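Local coordinates for glutathione S-transferase omega-like 2 (Saccharomyces cerevisiae, PDB 5LKB), which acts as a one-cysteine, glutathione-dependent thiol transferase and as a dehydroascorbate and dimethylarsinic acid reductase, at residues 22-27 with 178-183; 29-34 with 161-166; 237-242 with 307-312; 221-226 with 299-304; 52-57 with 334-339. All blocks are in the same frame, centred on the assembly; numbering follows the deposited sequence.

Overall arrangement
Contacts 1 and 2 lie in the thioredoxin-like domain, contacts 3 and 4 in the helical domain, and contact 5 joins the two. Contacts 1 and 2 share the loop before strand 38-42, their centres 11 Å apart, and join through a probable hydrogen bond from Ser25 N to Tyr31 O (3.0 Å). Helix 174-182 of contact 1 packs on helix 47-58 of contact 5. Contacts 3 and 4 have centres 8 Å apart, about 35 and 31 Å from that of contact 1. The active site lies between the domains: the side chain of nucleophile Cys46 is about 6 Å from that of Tyr224 in contact 4 and about 8 Å from that of Leu53 in contact 5.

Contact 1: 22-27 with 178-183; sequences ETISKQ and IRILNS
Ile180 projects from helix 174-182 with all its branches turned on the extended residues Glu22 to Ile24. Its CD1 ends 3.6 Å from Glu22 O. With CG1 beside the backbone N (chi1 -62°), CG2 points anti to that N and packs 4.1 Å from Ile24 CB, the two isoleucines lying nearly perpendicular. Leu161 of strand 160-163 touches both, which places the contact at the margin of the thioredoxin-fold domain, where the N-terminal extension runs past the helix that follows the last strand of the sheet; Glu22 pairs by backbone bonds with Val170 of strand 168-171. The polar side is bridged by one water, which donates to Ile24 O at 2.7 Å and to Ser183 OG at 3.0 Å. Just past the helix, Ser183 OG turns back to Ile180 O at 2.6 Å, meeting a carbonyl that Ser183 N grips as well.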
# COMPACT_ATOMS: atom_id res chain seq x y z
N GLU A 22 24.52 -24.82 -16.47
CA GLU A 22 24.69 -25.74 -17.60
C GLU A 22 23.48 -25.76 -18.52
O GLU A 22 22.44 -25.11 -18.26
CB GLU A 22 25.11 -27.13 -17.12
CG GLU A 22 26.68 -27.21 -16.97
CD GLU A 22 27.39 -27.60 -18.26
OE1 GLU A 22 26.70 -27.68 -19.29
OE2 GLU A 22 28.64 -27.78 -18.17
N THR A 23 23.59 -26.47 -19.63
CA THR A 23 22.55 -26.53 -20.63
C THR A 23 22.27 -27.99 -20.98
O THR A 23 22.90 -28.90 -20.44
CB THR A 23 22.89 -25.70 -21.87
OG1 THR A 23 21.71 -25.54 -22.66
CG2 THR A 23 24.03 -26.36 -22.71
N ILE A 24 21.25 -28.17 -21.80
CA ILE A 24 20.79 -29.48 -22.27
C ILE A 24 20.82 -29.43 -23.79
O ILE A 24 20.28 -28.50 -24.39
CB ILE A 24 19.36 -29.77 -21.78
CG1 ILE A 24 19.28 -29.78 -20.26
CG2 ILE A 24 18.86 -31.13 -22.37
CD1 ILE A 24 17.88 -29.93 -19.77
N SER A 25 21.49 -30.42 -24.43
CA SER A 25 21.50 -30.41 -25.90
C SER A 25 21.89 -31.79 -26.38
O SER A 25 22.39 -32.61 -25.62
CB SER A 25 22.46 -29.36 -26.50
OG SER A 25 23.83 -29.68 -26.23
N LYS A 26 21.64 -32.03 -27.67
CA LYS A 26 21.95 -33.32 -28.29
C LYS A 26 23.46 -33.59 -28.29
O LYS A 26 23.91 -34.73 -28.05
CB LYS A 26 21.37 -33.36 -29.71
N GLN A 27 24.27 -32.54 -28.49
CA GLN A 27 25.73 -32.68 -28.49
C GLN A 27 26.34 -32.71 -27.09
O GLN A 27 27.55 -33.00 -26.96
CB GLN A 27 26.35 -31.52 -29.29
CG GLN A 27 26.31 -30.20 -28.50
CD GLN A 27 26.05 -28.99 -29.38
OE1 GLN A 27 26.93 -28.13 -29.55
NE2 GLN A 27 24.83 -28.91 -29.94
N ILE A 178 14.73 -20.57 -19.30
CA ILE A 178 13.76 -20.27 -20.35
C ILE A 178 14.38 -20.32 -21.76
O ILE A 178 13.66 -20.55 -22.74
CB ILE A 178 13.01 -18.95 -20.02
CG1 ILE A 178 13.97 -17.75 -20.05
CG2 ILE A 178 12.23 -19.13 -18.74
CD1 ILE A 178 13.26 -16.41 -19.62
N ARG A 179 15.69 -20.10 -21.86
CA ARG A 179 16.37 -20.29 -23.14
C ARG A 179 16.47 -21.77 -23.45
O ARG A 179 16.23 -22.19 -24.59
CB ARG A 179 17.75 -19.63 -23.07
CG ARG A 179 17.75 -18.10 -23.14
CD ARG A 179 17.17 -17.54 -24.44
NE ARG A 179 16.89 -16.09 -24.37
CZ ARG A 179 17.75 -15.13 -24.65
NH1 ARG A 179 19.00 -15.44 -25.05
NH2 ARG A 179 17.38 -13.86 -24.56
N ILE A 180 16.76 -22.59 -22.44
CA ILE A 180 16.79 -24.04 -22.68
C ILE A 180 15.43 -24.52 -23.19
O ILE A 180 15.33 -25.25 -24.19
CB ILE A 180 17.24 -24.79 -21.43
CG1 ILE A 180 18.67 -24.41 -21.03
CG2 ILE A 180 17.15 -26.33 -21.60
CD1 ILE A 180 19.12 -24.98 -19.65
N LEU A 181 14.35 -24.13 -22.50
CA LEU A 181 13.02 -24.58 -22.89
C LEU A 181 12.69 -24.11 -24.26
O LEU A 181 12.00 -24.82 -24.98
CB LEU A 181 12.00 -24.03 -21.88
CG LEU A 181 12.16 -24.57 -20.46
CD1 LEU A 181 11.23 -23.85 -19.52
CD2 LEU A 181 11.96 -26.07 -20.28
N ASN A 182 13.09 -22.90 -24.64
CA ASN A 182 12.73 -22.38 -25.94
C ASN A 182 13.59 -22.97 -27.08
O ASN A 182 13.17 -22.88 -28.23
CB ASN A 182 12.82 -20.85 -25.97
CG ASN A 182 12.37 -20.28 -27.29
OD1 ASN A 182 11.16 -20.35 -27.63
ND2 ASN A 182 13.29 -19.68 -28.04
N SER A 183 14.75 -23.53 -26.75
CA SER A 183 15.72 -24.01 -27.74
C SER A 183 15.18 -25.21 -28.47
O SER A 183 14.10 -25.69 -28.21
CB SER A 183 17.00 -24.45 -27.07
OG SER A 183 16.83 -25.65 -26.33
O HOH W 1 19.34 -25.99 -24.71

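Contact 2: 29-34 with 161-166; sequences PIYKPA and LWDLET
Tyr31 presents one edge of its ring to the end of strand 160-163 and the turn after it. CE1 lies 3.6 Å from Asp163 OD2 and equally 3.6 Å from Thr166 OG1, both near the ring plane, while the carboxylate stands almost perpendicular to the ring, the planes 88° apart. A probably slightly positive C-H edge thus faces oxygen atoms, and the phenol OH is hydrogen-bonded to Thr168 OG1, which Thr166 OG1 also bonds. Asp163 is itself held firmly. With CG anti to the backbone N (chi1 176°), its carboxylate turns over the following residues and accepts Glu165 N at OD1 (3.1 Å), forming an Asx turn, and Thr166 N at OD2 (3.0 Å). Thr166 OG1 adds a short 2.5 Å bond to OD2, from the same face of the carboxylate as Thr166 N but much closer to its plane. Arg37 makes a salt bridge to OD1, which probably helps to keep this buried group ionised. The other branch of Thr166 meets Ile30, CG2 to CG2 at 4.0 Å, and Ile30 CG2 also lies over the rim of one face of the Tyr31 ring. The loop 29-34 lies along one side of the hairpin formed by strands 160-163 and 168-171, with Tyr31 resting on Val170 of the second strand and on Tyr38 of strand 38-42.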
# COMPACT_ATOMS: atom_id res chain seq x y z
N PRO A 29 27.84 -33.75 -23.64
CA PRO A 29 28.36 -35.04 -23.16
C PRO A 29 27.55 -35.63 -22.06
O PRO A 29 27.59 -36.84 -21.86
CB PRO A 29 29.80 -34.71 -22.68
CG PRO A 29 29.73 -33.28 -22.37
CD PRO A 29 28.75 -32.64 -23.34
N ILE A 30 26.77 -34.84 -21.31
CA ILE A 30 26.17 -35.32 -20.08
C ILE A 30 24.65 -35.15 -20.10
O ILE A 30 23.92 -36.08 -19.77
CB ILE A 30 26.80 -34.64 -18.83
CG1 ILE A 30 28.30 -34.99 -18.69
CG2 ILE A 30 26.05 -35.07 -17.54
CD1 ILE A 30 28.58 -36.51 -18.58
N TYR A 31 24.16 -33.98 -20.53
CA TYR A 31 22.75 -33.63 -20.34
C TYR A 31 22.10 -33.59 -21.72
O TYR A 31 22.11 -32.55 -22.41
CB TYR A 31 22.57 -32.24 -19.68
CG TYR A 31 23.07 -32.09 -18.30
CD1 TYR A 31 22.72 -32.98 -17.33
CD2 TYR A 31 23.89 -31.02 -17.95
CE1 TYR A 31 23.12 -32.82 -16.00
CE2 TYR A 31 24.34 -30.85 -16.62
CZ TYR A 31 23.95 -31.75 -15.64
OH TYR A 31 24.35 -31.61 -14.34
N LYS A 32 21.63 -34.83 -22.21
CA LYS A 32 21.01 -34.84 -23.50
C LYS A 32 19.49 -34.80 -23.37
O LYS A 32 18.92 -35.17 -22.34
CB LYS A 32 21.42 -36.13 -24.25
CG LYS A 32 22.96 -36.19 -24.54
CD LYS A 32 23.38 -37.32 -25.60
CE LYS A 32 24.86 -37.16 -26.04
NZ LYS A 32 25.63 -37.43 -24.88
N PRO A 33 18.77 -34.32 -24.36
CA PRO A 33 17.33 -34.22 -24.19
C PRO A 33 16.67 -35.59 -24.20
O PRO A 33 17.08 -36.53 -24.91
CB PRO A 33 16.88 -33.33 -25.35
CG PRO A 33 18.02 -33.38 -26.31
CD PRO A 33 19.23 -33.67 -25.59
N ALA A 34 15.62 -35.72 -23.40
CA ALA A 34 14.76 -36.89 -23.36
C ALA A 34 13.47 -36.54 -22.64
O ALA A 34 13.42 -35.60 -21.81
CB ALA A 34 15.44 -38.00 -22.56
N LEU A 161 16.08 -26.63 -12.34
CA LEU A 161 15.94 -27.59 -13.44
C LEU A 161 16.88 -28.77 -13.15
O LEU A 161 18.10 -28.59 -13.02
CB LEU A 161 16.24 -26.94 -14.78
CG LEU A 161 16.20 -27.87 -15.99
CD1 LEU A 161 14.77 -28.38 -16.22
CD2 LEU A 161 16.72 -27.15 -17.21
N TRP A 162 16.28 -29.92 -12.88
CA TRP A 162 16.90 -31.10 -12.23
C TRP A 162 17.01 -32.24 -13.24
O TRP A 162 16.08 -32.48 -14.01
CB TRP A 162 15.99 -31.59 -11.13
CG TRP A 162 16.49 -32.82 -10.33
CD1 TRP A 162 16.02 -34.11 -10.42
CD2 TRP A 162 17.49 -32.84 -9.30
NE1 TRP A 162 16.64 -34.89 -9.49
CE2 TRP A 162 17.59 -34.17 -8.83
CE3 TRP A 162 18.33 -31.88 -8.76
CZ2 TRP A 162 18.46 -34.53 -7.78
CZ3 TRP A 162 19.22 -32.26 -7.73
CH2 TRP A 162 19.29 -33.58 -7.29
N ASP A 163 18.15 -32.96 -13.18
CA ASP A 163 18.36 -34.15 -13.99
C ASP A 163 18.21 -35.38 -13.13
O ASP A 163 19.00 -35.60 -12.20
CB ASP A 163 19.77 -34.16 -14.61
CG ASP A 163 20.03 -35.43 -15.37
OD1 ASP A 163 19.05 -35.98 -15.88
OD2 ASP A 163 21.23 -35.81 -15.47
N LEU A 164 17.19 -36.19 -13.44
CA LEU A 164 16.96 -37.44 -12.70
C LEU A 164 18.04 -38.49 -12.93
O LEU A 164 18.25 -39.33 -12.06
CB LEU A 164 15.60 -38.01 -13.09
CG LEU A 164 14.37 -37.20 -12.63
CD1 LEU A 164 13.14 -37.74 -13.40
CD2 LEU A 164 14.17 -37.26 -11.11
N GLU A 165 18.76 -38.41 -14.04
CA GLU A 165 19.76 -39.45 -14.30
C GLU A 165 21.03 -39.25 -13.48
O GLU A 165 21.56 -40.19 -12.86
CB GLU A 165 20.06 -39.46 -15.79
CG GLU A 165 18.96 -40.17 -16.60
CD GLU A 165 19.38 -40.50 -18.03
OE1 GLU A 165 20.60 -40.40 -18.38
OE2 GLU A 165 18.46 -40.85 -18.81
N THR A 166 21.58 -38.04 -13.49
CA THR A 166 22.79 -37.77 -12.74
C THR A 166 22.49 -37.24 -11.34
O THR A 166 23.41 -37.12 -10.51
CB THR A 166 23.68 -36.80 -13.55
OG1 THR A 166 22.99 -35.54 -13.69
CG2 THR A 166 24.03 -37.32 -14.96

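Contact 3: 237-242 with 307-312; sequences SEVNNV and CNFTSI
Val239 approaches Phe309 and Cys307 with both methyls. Its CG1, set between the backbone N and the carbonyl carbon (chi1 76°), lies 3.7 Å from Phe309 CE1, meeting the ring obliquely. CG2 sits 3.9 Å from Cys307 CA and 4.0 Å from Phe309 CE1, so the valine fills the angle between the backbone of the loop and the ring. One residue on, Asn240 starts out away from the loop, but its amide comes back to the rim of the same ring: OD1 is 3.4 Å from Phe309 CZ and 3.6 Å from CE2, near the ring plane, with the amide and ring planes 68° apart. Its side-chain oxygen thus faces the C-H edge, while ND2 is bonded to Glu236 O on the same helix. The contact lies in the helical C-terminal domain of the GST fold and at the dimer interface: the Phe309 ring stacks on Phe243 and makes a cation-pi contact with Lys364 of the second subunit, whose Leu361 packs on both Val239 and Phe309. Helix 232-264 is therefore joined here to the link between helices 285-304 and 312-315, with Thr226 of helix 222-227 touching Val239 and Cys307.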
# COMPACT_ATOMS: atom_id res chain seq x y z
N SER A 237 16.20 5.72 -3.55
CA SER A 237 16.88 5.61 -4.83
C SER A 237 16.24 4.53 -5.70
O SER A 237 15.97 4.73 -6.88
CB SER A 237 18.37 5.35 -4.59
OG SER A 237 19.02 5.10 -5.83
N GLU A 238 16.02 3.36 -5.11
CA GLU A 238 15.51 2.24 -5.90
C GLU A 238 14.06 2.42 -6.32
O GLU A 238 13.70 2.07 -7.44
CB GLU A 238 15.74 0.93 -5.17
CG GLU A 238 17.20 0.63 -4.90
CD GLU A 238 18.05 0.31 -6.13
OE1 GLU A 238 17.48 0.16 -7.23
OE2 GLU A 238 19.29 0.15 -5.93
N VAL A 239 13.20 2.97 -5.43
CA VAL A 239 11.81 3.16 -5.83
C VAL A 239 11.68 4.19 -6.93
O VAL A 239 10.85 4.06 -7.83
CB VAL A 239 10.87 3.46 -4.64
CG1 VAL A 239 10.99 4.91 -4.11
CG2 VAL A 239 9.43 3.16 -5.01
N ASN A 240 12.48 5.27 -6.87
CA ASN A 240 12.41 6.23 -7.96
C ASN A 240 12.83 5.58 -9.27
O ASN A 240 12.26 5.86 -10.32
CB ASN A 240 13.32 7.43 -7.68
CG ASN A 240 12.64 8.50 -6.81
OD1 ASN A 240 11.74 9.18 -7.25
ND2 ASN A 240 13.09 8.63 -5.63
N ASN A 241 13.83 4.70 -9.18
CA ASN A 241 14.33 3.99 -10.37
C ASN A 241 13.27 3.06 -10.94
O ASN A 241 13.12 2.98 -12.17
CB ASN A 241 15.63 3.28 -10.01
CG ASN A 241 16.30 2.70 -11.24
OD1 ASN A 241 16.66 3.44 -12.18
ND2 ASN A 241 16.37 1.41 -11.29
N VAL A 242 12.52 2.34 -10.08
CA VAL A 242 11.45 1.49 -10.57
C VAL A 242 10.48 2.30 -11.40
O VAL A 242 10.09 1.93 -12.50
CB VAL A 242 10.76 0.79 -9.39
CG1 VAL A 242 9.42 0.20 -9.82
CG2 VAL A 242 11.61 -0.29 -8.73
N CYS A 307 6.38 0.03 -3.28
CA CYS A 307 6.55 0.54 -4.62
C CYS A 307 5.25 1.21 -5.00
O CYS A 307 4.45 0.72 -5.78
CB CYS A 307 6.81 -0.63 -5.53
SG CYS A 307 8.53 -1.30 -5.39
N ASN A 308 5.02 2.42 -4.44
CA ASN A 308 3.65 2.89 -4.32
C ASN A 308 3.41 4.32 -4.76
O ASN A 308 2.41 4.90 -4.36
CB ASN A 308 3.11 2.64 -2.91
CG ASN A 308 3.65 3.62 -1.90
OD1 ASN A 308 4.71 4.20 -2.07
ND2 ASN A 308 2.88 3.79 -0.81
N PHE A 309 4.24 4.89 -5.63
CA PHE A 309 3.89 6.18 -6.25
C PHE A 309 2.49 6.14 -6.81
O PHE A 309 1.70 7.09 -6.69
CB PHE A 309 4.87 6.56 -7.38
CG PHE A 309 6.33 6.87 -6.95
CD1 PHE A 309 6.81 6.67 -5.65
CD2 PHE A 309 7.23 7.40 -7.89
CE1 PHE A 309 8.17 6.91 -5.32
CE2 PHE A 309 8.53 7.68 -7.54
CZ PHE A 309 9.00 7.42 -6.30
N THR A 310 2.19 5.04 -7.50
CA THR A 310 0.90 4.71 -8.06
C THR A 310 0.89 3.20 -8.24
O THR A 310 1.88 2.51 -7.93
CB THR A 310 0.65 5.46 -9.36
OG1 THR A 310 -0.70 5.27 -9.78
CG2 THR A 310 1.63 5.05 -10.39
N SER A 311 -0.24 2.70 -8.73
CA SER A 311 -0.38 1.28 -9.07
C SER A 311 -0.42 1.14 -10.58
O SER A 311 -0.53 2.12 -11.33
CB SER A 311 -1.68 0.74 -8.47
OG SER A 311 -2.79 1.34 -8.98
N ILE A 312 -0.24 -0.09 -11.04
CA ILE A 312 -0.43 -0.36 -12.47
C ILE A 312 -1.84 0.02 -12.91
O ILE A 312 -2.03 0.76 -13.88
CB ILE A 312 -0.16 -1.83 -12.81
CG1 ILE A 312 1.31 -2.21 -12.47
CG2 ILE A 312 -0.46 -2.13 -14.28
CD1 ILE A 312 2.38 -1.42 -13.15

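Contact 4: 221-226 with 299-304; sequences NGVYKT and PVYVQH
Val223 sets a methyl squarely over the ring of Tyr301: CG2 lies 3.7 Å from the ring centroid and 12° off its normal, a CH-pi contact. The valine and the tyrosine cross at about a right angle. With CG1 beside the backbone N (chi1 -60°), CG2 is left to drop onto the ring, while CG1 reaches only its border, 4.0 Å from Tyr301 CD2. Tyr224, the next residue, runs obliquely to Tyr301, and the two phenol oxygens, Tyr224 OH and Tyr301 OH, come within 3.9 Å without bonding directly. Each is instead hydrogen-bonded to the hydroxyl of Tyr346, from helix 339-349, which links the pair at this buried spot. Helices 222-227 and 285-304 thus meet through a methyl-on-ring contact in the all-alpha C-terminal domain of the GST fold. Tyr224 OH also bonds to a glycerol that probably came from the crystallisation liquor, and its ring makes a cation-pi contact with the glutathione-binding Arg15, facing the active-site cleft beside Cys46.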
# COMPACT_ATOMS: atom_id res chain seq x y z
N ASN A 221 14.32 -7.01 -10.72
CA ASN A 221 15.08 -6.89 -9.49
C ASN A 221 14.89 -5.53 -8.82
O ASN A 221 15.14 -5.41 -7.63
CB ASN A 221 16.59 -7.15 -9.74
CG ASN A 221 17.30 -7.56 -8.50
OD1 ASN A 221 16.83 -8.37 -7.67
ND2 ASN A 221 18.50 -7.02 -8.32
N GLY A 222 14.42 -4.53 -9.58
CA GLY A 222 14.23 -3.21 -8.99
C GLY A 222 13.24 -3.22 -7.83
O GLY A 222 13.49 -2.60 -6.81
N VAL A 223 12.15 -3.99 -7.98
CA VAL A 223 11.19 -4.04 -6.86
C VAL A 223 11.80 -4.67 -5.63
O VAL A 223 11.48 -4.28 -4.51
CB VAL A 223 9.87 -4.71 -7.23
CG1 VAL A 223 9.19 -3.96 -8.37
CG2 VAL A 223 10.04 -6.21 -7.60
N TYR A 224 12.74 -5.64 -5.78
CA TYR A 224 13.37 -6.29 -4.64
C TYR A 224 14.43 -5.41 -3.99
O TYR A 224 14.51 -5.34 -2.76
CB TYR A 224 14.04 -7.59 -5.09
CG TYR A 224 13.06 -8.72 -5.31
CD1 TYR A 224 12.65 -9.50 -4.27
CD2 TYR A 224 12.64 -9.05 -6.57
CE1 TYR A 224 11.78 -10.56 -4.44
CE2 TYR A 224 11.72 -10.11 -6.77
CZ TYR A 224 11.34 -10.90 -5.69
OH TYR A 224 10.47 -12.00 -5.84
N LYS A 225 15.24 -4.70 -4.81
CA LYS A 225 16.17 -3.71 -4.24
C LYS A 225 15.42 -2.62 -3.46
O LYS A 225 15.93 -2.12 -2.45
CB LYS A 225 17.04 -3.14 -5.36
CG LYS A 225 17.99 -4.18 -6.00
CD LYS A 225 18.93 -3.56 -7.02
CE LYS A 225 18.18 -3.16 -8.24
NZ LYS A 225 19.09 -2.66 -9.32
N THR A 226 14.19 -2.29 -3.91
CA THR A 226 13.34 -1.34 -3.20
C THR A 226 12.80 -1.94 -1.91
O THR A 226 12.96 -1.36 -0.84
CB THR A 226 12.20 -0.89 -4.11
OG1 THR A 226 12.70 -0.28 -5.29
CG2 THR A 226 11.31 0.09 -3.39
N PRO A 299 -0.91 -6.64 -6.52
CA PRO A 299 -1.24 -7.51 -5.38
C PRO A 299 -0.26 -7.48 -4.22
O PRO A 299 -0.66 -7.75 -3.08
CB PRO A 299 -1.31 -8.91 -6.03
CG PRO A 299 -1.74 -8.65 -7.40
CD PRO A 299 -1.00 -7.38 -7.79
N VAL A 300 1.05 -7.27 -4.49
CA VAL A 300 2.11 -7.32 -3.48
C VAL A 300 3.05 -6.12 -3.51
O VAL A 300 3.32 -5.51 -2.47
CB VAL A 300 2.94 -8.62 -3.63
CG1 VAL A 300 4.22 -8.51 -2.78
CG2 VAL A 300 2.05 -9.79 -3.21
N TYR A 301 3.66 -5.81 -4.64
CA TYR A 301 4.81 -4.92 -4.58
C TYR A 301 4.45 -3.50 -4.10
O TYR A 301 5.26 -2.85 -3.44
CB TYR A 301 5.54 -4.86 -5.90
CG TYR A 301 6.12 -6.21 -6.33
CD1 TYR A 301 6.64 -7.13 -5.41
CD2 TYR A 301 6.17 -6.52 -7.66
CE1 TYR A 301 7.21 -8.35 -5.85
CE2 TYR A 301 6.75 -7.70 -8.10
CZ TYR A 301 7.25 -8.59 -7.18
OH TYR A 301 7.81 -9.80 -7.57
N VAL A 302 3.25 -3.01 -4.43
CA VAL A 302 2.80 -1.69 -3.98
C VAL A 302 2.81 -1.59 -2.44
O VAL A 302 3.52 -0.74 -1.87
CB VAL A 302 1.42 -1.36 -4.56
CG1 VAL A 302 0.84 -0.10 -3.90
CG2 VAL A 302 1.52 -1.10 -6.03
N GLN A 303 2.08 -2.45 -1.75
CA GLN A 303 2.01 -2.37 -0.30
C GLN A 303 3.24 -2.90 0.39
O GLN A 303 3.73 -2.32 1.37
CB GLN A 303 0.77 -3.10 0.21
CG GLN A 303 0.41 -2.95 1.65
CD GLN A 303 1.27 -3.72 2.62
OE1 GLN A 303 1.72 -4.82 2.34
NE2 GLN A 303 1.49 -3.14 3.79
N HIS A 304 3.69 -4.06 -0.05
CA HIS A 304 4.63 -4.85 0.70
C HIS A 304 6.05 -4.39 0.44
O HIS A 304 6.88 -4.35 1.39
CB HIS A 304 4.50 -6.31 0.29
CG HIS A 304 5.41 -7.24 1.02
ND1 HIS A 304 5.24 -7.61 2.35
CD2 HIS A 304 6.49 -7.93 0.56
CE1 HIS A 304 6.22 -8.44 2.68
NE2 HIS A 304 7.00 -8.63 1.62

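Contact 5: 52-57 with 334-339; sequences TLITRA and RYTTDF
Thr336 meets both Leu53 and Ile54, entering against helix 47-58 from a type I beta turn that runs from Arg334 to Thr337. At the first turn position, where the preceding helix ends, Arg334 O accepts the N of Thr337 at 3.2 Å. At Thr336 the two branches part: CG2 stands anti to the carbonyl carbon and packs 3.9 Å from Leu53 CB, while OG1 (chi1 59°) lies 3.4 Å from Ile54 CG1. OG1 is nevertheless well supplied with polar partners: the strongest is Ala332 O, and it is also hydrogen-bonded to Phe333 O and to His50 NE2 on helix 47-58. Thr337 OG1 likewise turns to Phe333 O and to Tyr291 OH, and Asp338 caps the N-terminus of helix 339-349 through His341 N. Leu53 continues onto Leu44 and Val42, and Ile54 onto Tyr291 and Thr292 of helix 285-304. This is the interdomain seam of the GST fold: the helix that follows the nucleophile Cys46 in the thioredoxin-like domain lies against the alpha-helical domain.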
# COMPACT_ATOMS: atom_id res chain seq x y z
N THR A 52 9.60 -19.71 -15.86
CA THR A 52 9.83 -21.05 -16.40
C THR A 52 8.52 -21.81 -16.57
O THR A 52 8.42 -22.63 -17.49
CB THR A 52 10.83 -21.83 -15.55
OG1 THR A 52 10.32 -22.24 -14.29
CG2 THR A 52 12.09 -21.04 -15.29
N LEU A 53 7.52 -21.59 -15.70
CA LEU A 53 6.23 -22.23 -15.86
C LEU A 53 5.53 -21.74 -17.11
O LEU A 53 4.97 -22.54 -17.87
CB LEU A 53 5.36 -21.97 -14.66
CG LEU A 53 5.75 -22.59 -13.37
CD1 LEU A 53 4.74 -22.18 -12.26
CD2 LEU A 53 5.82 -24.11 -13.42
N ILE A 54 5.56 -20.43 -17.36
CA ILE A 54 4.92 -19.86 -18.54
C ILE A 54 5.57 -20.46 -19.80
O ILE A 54 4.90 -20.87 -20.75
CB ILE A 54 5.00 -18.32 -18.54
CG1 ILE A 54 4.16 -17.77 -17.37
CG2 ILE A 54 4.50 -17.76 -19.85
CD1 ILE A 54 4.55 -16.39 -16.95
N THR A 55 6.90 -20.48 -19.81
CA THR A 55 7.63 -20.94 -20.98
C THR A 55 7.42 -22.43 -21.20
O THR A 55 7.21 -22.87 -22.34
CB THR A 55 9.11 -20.59 -20.81
OG1 THR A 55 9.29 -19.17 -20.64
CG2 THR A 55 9.90 -20.95 -22.07
N ARG A 56 7.44 -23.22 -20.13
CA ARG A 56 7.11 -24.63 -20.21
C ARG A 56 5.75 -24.87 -20.87
O ARG A 56 5.58 -25.78 -21.71
CB ARG A 56 7.23 -25.31 -18.83
CG ARG A 56 6.69 -26.74 -18.75
CD ARG A 56 7.02 -27.27 -17.41
NE ARG A 56 6.33 -28.51 -17.04
CZ ARG A 56 5.22 -28.63 -16.33
NH1 ARG A 56 4.54 -27.56 -15.86
NH2 ARG A 56 4.79 -29.84 -16.01
N ALA A 57 4.75 -24.09 -20.50
CA ALA A 57 3.44 -24.25 -21.13
C ALA A 57 3.45 -23.84 -22.59
O ALA A 57 2.93 -24.58 -23.45
CB ALA A 57 2.39 -23.45 -20.37
N ARG A 334 -2.53 -17.18 -17.36
CA ARG A 334 -3.57 -17.23 -16.32
C ARG A 334 -3.35 -18.42 -15.40
O ARG A 334 -3.43 -18.29 -14.17
CB ARG A 334 -4.93 -17.38 -16.99
CG ARG A 334 -6.07 -17.32 -16.07
CD ARG A 334 -7.27 -17.31 -17.00
NE ARG A 334 -8.54 -17.23 -16.33
CZ ARG A 334 -9.70 -17.05 -16.98
NH1 ARG A 334 -9.74 -16.95 -18.33
NH2 ARG A 334 -10.82 -16.98 -16.31
N TYR A 335 -3.14 -19.61 -15.98
CA TYR A 335 -3.21 -20.84 -15.19
C TYR A 335 -1.89 -21.22 -14.56
O TYR A 335 -1.82 -22.22 -13.83
CB TYR A 335 -3.84 -21.99 -16.01
CG TYR A 335 -5.27 -21.65 -16.36
CD1 TYR A 335 -6.24 -21.55 -15.38
CD2 TYR A 335 -5.63 -21.33 -17.65
CE1 TYR A 335 -7.58 -21.19 -15.68
CE2 TYR A 335 -6.97 -20.96 -17.95
CZ TYR A 335 -7.91 -20.89 -16.95
OH TYR A 335 -9.23 -20.54 -17.19
N THR A 336 -0.89 -20.35 -14.69
CA THR A 336 0.32 -20.42 -13.88
C THR A 336 0.42 -19.33 -12.84
O THR A 336 1.40 -19.31 -12.09
CB THR A 336 1.58 -20.34 -14.73
OG1 THR A 336 1.70 -19.17 -15.50
CG2 THR A 336 1.67 -21.57 -15.71
N THR A 337 -0.59 -18.44 -12.79
CA THR A 337 -0.61 -17.29 -11.88
C THR A 337 -1.49 -17.65 -10.70
O THR A 337 -2.70 -17.84 -10.87
CB THR A 337 -1.10 -16.05 -12.60
OG1 THR A 337 -0.26 -15.79 -13.73
CG2 THR A 337 -1.09 -14.81 -11.68
N ASP A 338 -0.89 -17.77 -9.51
CA ASP A 338 -1.58 -18.18 -8.29
C ASP A 338 -1.44 -17.01 -7.31
O ASP A 338 -0.41 -16.84 -6.66
CB ASP A 338 -1.04 -19.51 -7.75
CG ASP A 338 -1.87 -20.02 -6.58
OD1 ASP A 338 -2.23 -19.23 -5.63
OD2 ASP A 338 -2.16 -21.24 -6.59
N PHE A 339 -2.51 -16.22 -7.21
CA PHE A 339 -2.46 -15.06 -6.34
C PHE A 339 -2.45 -15.41 -4.85
O PHE A 339 -1.98 -14.59 -4.06
CB PHE A 339 -3.62 -14.11 -6.65
CG PHE A 339 -3.52 -13.43 -8.02
CD1 PHE A 339 -2.49 -12.53 -8.28
CD2 PHE A 339 -4.41 -13.73 -9.03
CE1 PHE A 339 -2.38 -11.91 -9.50
CE2 PHE A 339 -4.31 -13.11 -10.28
CZ PHE A 339 -3.31 -12.22 -10.53